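Local coordinates for D-glycero-alpha-D-manno-heptose 7-phosphate kinase (Campylobacter jejuni subsp. jejuni, PDB 4N3O), which catalyses the ATP-dependent phosphorylation of D-glycero-alpha-D-manno-heptose 7-phosphate at C-1, a step towards the GDP-heptose used in capsule polysaccharide synthesis, at residues A[148-151]-A[152-156]; A[278-281]-A[282-286]; A[193-196]-A[197-201]. One frame throughout, in Å; residues are numbered along the deposited sequence. Where two conformers were deposited one is given.

Contact 1 of 3, residues A[148-151]-A[152-156]; sequences YEIE and REDLG
Tyr-148 and Arg-152 are brought together by their first torsions: the tyrosine ring leaves with CG anti to the backbone N (chi1 174°), while Arg-152 places CG between its N and its carbonyl carbon (chi1 71°) and then runs extended to NE, back along the preceding turn. Arg-152 CD comes to 3.8 Å from CE2 of Tyr-148, an apolar contact, and the guanidinium is inclined 45° to the ring. This holds for one conformer; the exposed Arg-152 has a second, so the pairing is doubtful as a lasting feature. The carboxylate of neighbouring Glu-149 is engaged by Arg-90 in a salt bridge.

The backbone here is a regular i to i+4 ladder: Arg-152 N reaches Tyr-148 O at 2.9 Å, and Asp-154 N reaches Ile-150 O at 3.0 Å. Asp-154 is the first residue to leave helical angles, and the turn that follows folds Leu-155 back, its CD1 3.9 Å from CG of Glu-151, although Leu-155 is poorly ordered. Glu-151 extends the other way into the protein, where OE1 accepts a hydrogen bond from Ser-120 and its side chain meets Ser-119. Glu-151 and Ser-119 are probably magnesium ligands, so this C-terminal end of helix 140-153 probably contributes to the magnesium site, as in other GHMP kinases.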
# COMPACT_ATOMS: atom_id res chain seq x y z
N TYR A 148 6.04 6.46 -24.59
CA TYR A 148 5.05 6.03 -25.58
C TYR A 148 5.68 5.77 -26.94
O TYR A 148 5.35 4.78 -27.60
CB TYR A 148 3.94 7.08 -25.69
CG TYR A 148 2.94 6.82 -26.78
CD1 TYR A 148 1.99 5.82 -26.66
CD2 TYR A 148 2.94 7.60 -27.94
CE1 TYR A 148 1.06 5.58 -27.66
CE2 TYR A 148 2.01 7.36 -28.95
CZ TYR A 148 1.07 6.35 -28.81
OH TYR A 148 0.16 6.12 -29.81
N GLU A 149 6.60 6.64 -27.36
CA GLU A 149 7.25 6.51 -28.67
C GLU A 149 8.05 5.23 -28.75
O GLU A 149 7.99 4.48 -29.74
CB GLU A 149 8.17 7.71 -28.91
CG GLU A 149 7.41 9.03 -28.97
CD GLU A 149 8.30 10.23 -29.29
OE1 GLU A 149 9.54 10.06 -29.36
OE2 GLU A 149 7.75 11.35 -29.47
N ILE A 150 8.80 4.97 -27.69
CA ILE A 150 9.62 3.79 -27.61
C ILE A 150 8.73 2.55 -27.61
O ILE A 150 9.03 1.57 -28.29
CB ILE A 150 10.53 3.83 -26.35
CG1 ILE A 150 11.62 4.91 -26.54
CG2 ILE A 150 11.20 2.49 -26.09
CD1 ILE A 150 12.43 5.20 -25.30
N GLU A 151 7.61 2.62 -26.89
CA GLU A 151 6.73 1.46 -26.79
C GLU A 151 5.93 1.14 -28.07
O GLU A 151 5.71 -0.04 -28.36
CB GLU A 151 5.81 1.55 -25.56
CG GLU A 151 5.12 0.23 -25.23
CD GLU A 151 4.34 0.25 -23.92
OE1 GLU A 151 4.32 1.30 -23.24
OE2 GLU A 151 3.75 -0.79 -23.57
N ARG A 152 5.49 2.16 -28.82
CA ARG A 152 4.74 1.88 -30.05
C ARG A 152 5.68 1.43 -31.17
O ARG A 152 5.35 0.50 -31.91
CB ARG A 152 3.93 3.10 -30.53
CG ARG A 152 4.75 4.25 -31.08
CD ARG A 152 3.87 5.35 -31.64
NE ARG A 152 4.64 6.52 -32.05
CZ ARG A 152 4.12 7.62 -32.56
NH1 ARG A 152 4.90 8.64 -32.90
NH2 ARG A 152 2.81 7.71 -32.74
N GLU A 153 6.84 2.08 -31.26
CA GLU A 153 7.82 1.79 -32.31
C GLU A 153 8.56 0.47 -32.14
O GLU A 153 8.69 -0.29 -33.10
CB GLU A 153 8.85 2.94 -32.41
CG GLU A 153 9.94 2.75 -33.46
CD GLU A 153 10.95 3.90 -33.52
OE1 GLU A 153 10.59 5.03 -33.11
OE2 GLU A 153 12.09 3.67 -33.98
N ASP A 154 9.04 0.21 -30.93
CA ASP A 154 9.82 -1.00 -30.66
C ASP A 154 9.05 -2.07 -29.87
O ASP A 154 9.54 -2.60 -28.87
CB ASP A 154 11.12 -0.60 -29.94
CG ASP A 154 11.93 0.42 -30.72
OD1 ASP A 154 12.06 0.27 -31.96
OD2 ASP A 154 12.47 1.36 -30.09
N LEU A 155 7.83 -2.36 -30.34
CA LEU A 155 6.93 -3.40 -29.80
C LEU A 155 5.70 -3.54 -30.72
O LEU A 155 5.66 -4.44 -31.56
CB LEU A 155 6.49 -3.14 -28.34
CG LEU A 155 7.41 -3.60 -27.19
CD1 LEU A 155 6.85 -3.16 -25.84
CD2 LEU A 155 7.60 -5.12 -27.23
N GLY A 156 4.73 -2.64 -30.57
CA GLY A 156 3.54 -2.67 -31.43
C GLY A 156 2.21 -2.39 -30.76
O GLY A 156 1.20 -2.96 -31.15

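Contact 2 of 3, residues A[278-281]-A[282-286]; sequences LERI and YKLAI
Ala-285 sets its CB 3.5 Å from the carbonyl O of Ile-281, one turn back along helix 276-287, and these two buried residues centre the tightly packed face. Ile-281 lies on Met-304, and Ala-285 on Phe-306 and Leu-316, so strand 303-308 and helix 313-320 both close on this side; buried Leu-278 extends it onto Thr-207 and Ile-209. Tyr-282 borders the packed face: its side chain also touches Met-304, and CG1 of Ile-286 sits 3.6 Å above one face of its ring, towards the rim. The routine helical scaffold beneath includes Tyr-282 N donating to Leu-278 O over 2.8 Å and Leu-284 N to Arg-280 O over 2.9 Å.

The outer side is looser. Lys-283 is exposed, and bends at its last two torsions; its NZ remains 5.8 Å from OE2 of Glu-279, too far for a salt bridge. Arg-280 is held more firmly, by salt bridges to Glu-277 and Glu-323. Such an inner apolar stripe and outer charged stripe mark an amphipathic helix laid on the antiparallel sheet of the GHMP kinase C-terminal region.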
# COMPACT_ATOMS: atom_id res chain seq x y z
N LEU A 278 -13.28 -19.25 -14.14
CA LEU A 278 -13.47 -17.83 -13.81
C LEU A 278 -14.91 -17.62 -13.40
O LEU A 278 -15.19 -16.95 -12.40
CB LEU A 278 -13.15 -16.91 -15.00
CG LEU A 278 -11.68 -16.66 -15.38
CD1 LEU A 278 -11.60 -15.85 -16.67
CD2 LEU A 278 -10.93 -15.94 -14.27
N GLU A 279 -15.83 -18.21 -14.16
CA GLU A 279 -17.27 -18.11 -13.87
C GLU A 279 -17.57 -18.67 -12.47
O GLU A 279 -18.42 -18.14 -11.75
CB GLU A 279 -18.07 -18.85 -14.95
CG GLU A 279 -19.59 -18.76 -14.82
CD GLU A 279 -20.32 -19.49 -15.96
OE1 GLU A 279 -19.65 -20.10 -16.82
OE2 GLU A 279 -21.57 -19.45 -15.99
N ARG A 280 -16.85 -19.73 -12.08
CA ARG A 280 -17.04 -20.33 -10.78
C ARG A 280 -16.50 -19.37 -9.71
O ARG A 280 -17.11 -19.21 -8.67
CB ARG A 280 -16.31 -21.67 -10.67
CG ARG A 280 -17.01 -22.64 -9.70
CD ARG A 280 -16.16 -23.81 -9.22
NE ARG A 280 -15.42 -23.52 -7.98
CZ ARG A 280 -14.12 -23.21 -7.90
NH1 ARG A 280 -13.36 -23.17 -8.98
NH2 ARG A 280 -13.57 -22.98 -6.72
N ILE A 281 -15.37 -18.72 -9.98
CA ILE A 281 -14.76 -17.79 -9.04
C ILE A 281 -15.66 -16.57 -8.85
O ILE A 281 -15.88 -16.14 -7.72
CB ILE A 281 -13.33 -17.38 -9.46
CG1 ILE A 281 -12.39 -18.59 -9.38
CG2 ILE A 281 -12.79 -16.27 -8.57
CD1 ILE A 281 -12.20 -19.15 -7.98
N TYR A 282 -16.20 -16.04 -9.95
CA TYR A 282 -17.14 -14.92 -9.90
C TYR A 282 -18.33 -15.30 -9.00
O TYR A 282 -18.68 -14.57 -8.08
CB TYR A 282 -17.64 -14.58 -11.30
CG TYR A 282 -18.63 -13.42 -11.35
CD1 TYR A 282 -18.19 -12.09 -11.42
CD2 TYR A 282 -20.00 -13.66 -11.35
CE1 TYR A 282 -19.09 -11.04 -11.47
CE2 TYR A 282 -20.92 -12.62 -11.40
CZ TYR A 282 -20.46 -11.31 -11.46
OH TYR A 282 -21.38 -10.28 -11.51
N LYS A 283 -18.92 -16.45 -9.28
CA LYS A 283 -20.02 -17.00 -8.49
C LYS A 283 -19.67 -17.02 -7.00
O LYS A 283 -20.43 -16.56 -6.15
CB LYS A 283 -20.29 -18.43 -8.94
CG LYS A 283 -21.29 -19.22 -8.11
CD LYS A 283 -21.14 -20.73 -8.31
CE LYS A 283 -21.20 -21.18 -9.78
NZ LYS A 283 -22.48 -20.84 -10.45
N LEU A 284 -18.52 -17.59 -6.70
CA LEU A 284 -18.05 -17.71 -5.32
C LEU A 284 -17.91 -16.34 -4.65
O LEU A 284 -18.18 -16.20 -3.46
CB LEU A 284 -16.72 -18.47 -5.30
CG LEU A 284 -15.85 -18.48 -4.03
CD1 LEU A 284 -14.70 -19.46 -4.21
CD2 LEU A 284 -15.28 -17.12 -3.72
N ALA A 285 -17.53 -15.34 -5.42
CA ALA A 285 -17.32 -14.01 -4.89
C ALA A 285 -18.65 -13.32 -4.61
O ALA A 285 -18.80 -12.65 -3.58
CB ALA A 285 -16.46 -13.19 -5.86
N ILE A 286 -19.60 -13.46 -5.52
CA ILE A 286 -20.91 -12.88 -5.33
C ILE A 286 -21.58 -13.58 -4.15
O ILE A 286 -22.26 -12.96 -3.36
CB ILE A 286 -21.79 -13.03 -6.59
CG1 ILE A 286 -21.15 -12.34 -7.81
CG2 ILE A 286 -23.18 -12.46 -6.33
CD1 ILE A 286 -21.06 -10.83 -7.71

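Contact 3 of 3, residues A[193-196]-A[197-201]; sequences WIAS and ELEAR
Glu-197, Ser-196 and Ala-195 carry this turn of helix 192-200. Glu-197 CB packs 3.3 Å from the carbonyl O of Trp-193 and 4.4 Å from CE3 of its indole, which it meets obliquely, while its N donates to that same carbonyl O. With CG anti to the backbone N (chi1 180°) and a bend at chi2 (65°), the carboxylate curls along the helix so that OE2 forms a salt bridge to NE of Arg-201 at 3.0 Å. Its other oxygen, OE1, is taken by Arg-8 and Trp-340 of the second subunit.

Ser-196 OG bonds to both Asn-192 O and a water (3.0 Å from OG), two acceptors that its one hydrogen must share or alternate between. That water donates to OE1 of Glu-199 (2.8 Å). Glu-199 runs extended over Ala-195, whose O accepts from Glu-199 N and whose CB lies 4.2 Å from Glu-199 OE2; OE2 accepts from the backbone N of Phe-332.

Each carboxylate thus has both oxygens engaged. Glu-197, gripped by an arginine from its own chain and another from the partner, is probably kept ionised and couples the end of this helix to the dimer interface.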
# COMPACT_ATOMS: atom_id res chain seq x y z
N TRP A 193 -10.83 10.78 1.05
CA TRP A 193 -11.76 9.79 1.56
C TRP A 193 -12.45 9.05 0.44
O TRP A 193 -12.90 7.92 0.65
CB TRP A 193 -12.77 10.40 2.53
CG TRP A 193 -13.78 11.31 1.94
CD1 TRP A 193 -13.71 12.68 1.84
CD2 TRP A 193 -15.04 10.93 1.40
NE1 TRP A 193 -14.85 13.17 1.24
CE2 TRP A 193 -15.69 12.11 0.98
CE3 TRP A 193 -15.69 9.71 1.23
CZ2 TRP A 193 -16.96 12.10 0.39
CZ3 TRP A 193 -16.94 9.69 0.62
CH2 TRP A 193 -17.57 10.87 0.22
N ILE A 194 -12.53 9.66 -0.74
CA ILE A 194 -13.14 8.96 -1.87
C ILE A 194 -12.32 7.72 -2.14
O ILE A 194 -12.85 6.62 -2.22
CB ILE A 194 -13.20 9.82 -3.14
CG1 ILE A 194 -14.24 10.93 -2.99
CG2 ILE A 194 -13.60 8.98 -4.36
CD1 ILE A 194 -15.68 10.42 -3.05
N ALA A 195 -11.00 7.91 -2.24
CA ALA A 195 -10.06 6.82 -2.49
C ALA A 195 -10.13 5.78 -1.40
O ALA A 195 -10.15 4.58 -1.68
CB ALA A 195 -8.64 7.37 -2.56
N SER A 196 -10.17 6.24 -0.15
CA SER A 196 -10.25 5.34 0.99
C SER A 196 -11.50 4.52 0.96
O SER A 196 -11.47 3.33 1.31
CB SER A 196 -10.21 6.13 2.30
OG SER A 196 -8.98 6.81 2.43
N GLU A 197 -12.60 5.14 0.53
CA GLU A 197 -13.88 4.45 0.47
C GLU A 197 -13.84 3.43 -0.66
O GLU A 197 -14.32 2.31 -0.51
CB GLU A 197 -15.03 5.44 0.27
CG GLU A 197 -16.40 4.77 0.20
CD GLU A 197 -16.80 4.10 1.50
OE1 GLU A 197 -16.23 4.44 2.56
OE2 GLU A 197 -17.71 3.26 1.48
N LEU A 198 -13.27 3.83 -1.80
CA LEU A 198 -13.12 2.87 -2.90
C LEU A 198 -12.29 1.66 -2.47
O LEU A 198 -12.66 0.52 -2.78
CB LEU A 198 -12.50 3.51 -4.12
CG LEU A 198 -13.46 4.16 -5.10
CD1 LEU A 198 -12.65 4.92 -6.13
CD2 LEU A 198 -14.32 3.07 -5.76
N GLU A 199 -11.18 1.90 -1.76
CA GLU A 199 -10.33 0.81 -1.24
C GLU A 199 -11.12 -0.09 -0.29
O GLU A 199 -10.98 -1.30 -0.31
CB GLU A 199 -9.11 1.35 -0.49
CG GLU A 199 -8.15 2.09 -1.40
CD GLU A 199 -7.23 3.10 -0.68
OE1 GLU A 199 -7.14 3.11 0.57
OE2 GLU A 199 -6.59 3.90 -1.40
N ALA A 200 -11.97 0.52 0.55
CA ALA A 200 -12.77 -0.26 1.52
C ALA A 200 -13.77 -1.18 0.82
O ALA A 200 -14.10 -2.25 1.34
CB ALA A 200 -13.49 0.66 2.48
N ARG A 201 -14.20 -0.77 -0.37
CA ARG A 201 -15.17 -1.51 -1.18
C ARG A 201 -14.54 -2.45 -2.18
O ARG A 201 -15.24 -3.03 -2.98
CB ARG A 201 -15.94 -0.55 -2.09
CG ARG A 201 -16.59 0.67 -1.48
CD ARG A 201 -18.01 0.44 -1.10
NE ARG A 201 -18.67 1.72 -0.92
CZ ARG A 201 -19.94 1.85 -0.56
NH1 ARG A 201 -20.46 3.06 -0.41
NH2 ARG A 201 -20.68 0.77 -0.33
O HOH W 1 -6.82 4.79 2.73

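Followed from the N terminus, contact 1 comes first, then contact 3 and then contact 2. Each is local: contact 1 spans the end of helix 140-153, contact 3 the end of helix 192-200, and contact 2 lies inside helix 276-287; they follow in series with neither nesting nor crossing. Contact 1 sits in the N-terminal GHMP kinase domain beside the probable magnesium site, on the opposite side of the chain's centre from the others; its centre is 36 Å from that of contact 2 and 35 Å from that of contact 3. Contacts 2 and 3 are neighbours, nearest atoms about 10 Å apart, around the four-stranded antiparallel sheet: 278-286 packs on strand 303-308, whereas 193-201 leads into strand 202-206 and meets the second subunit.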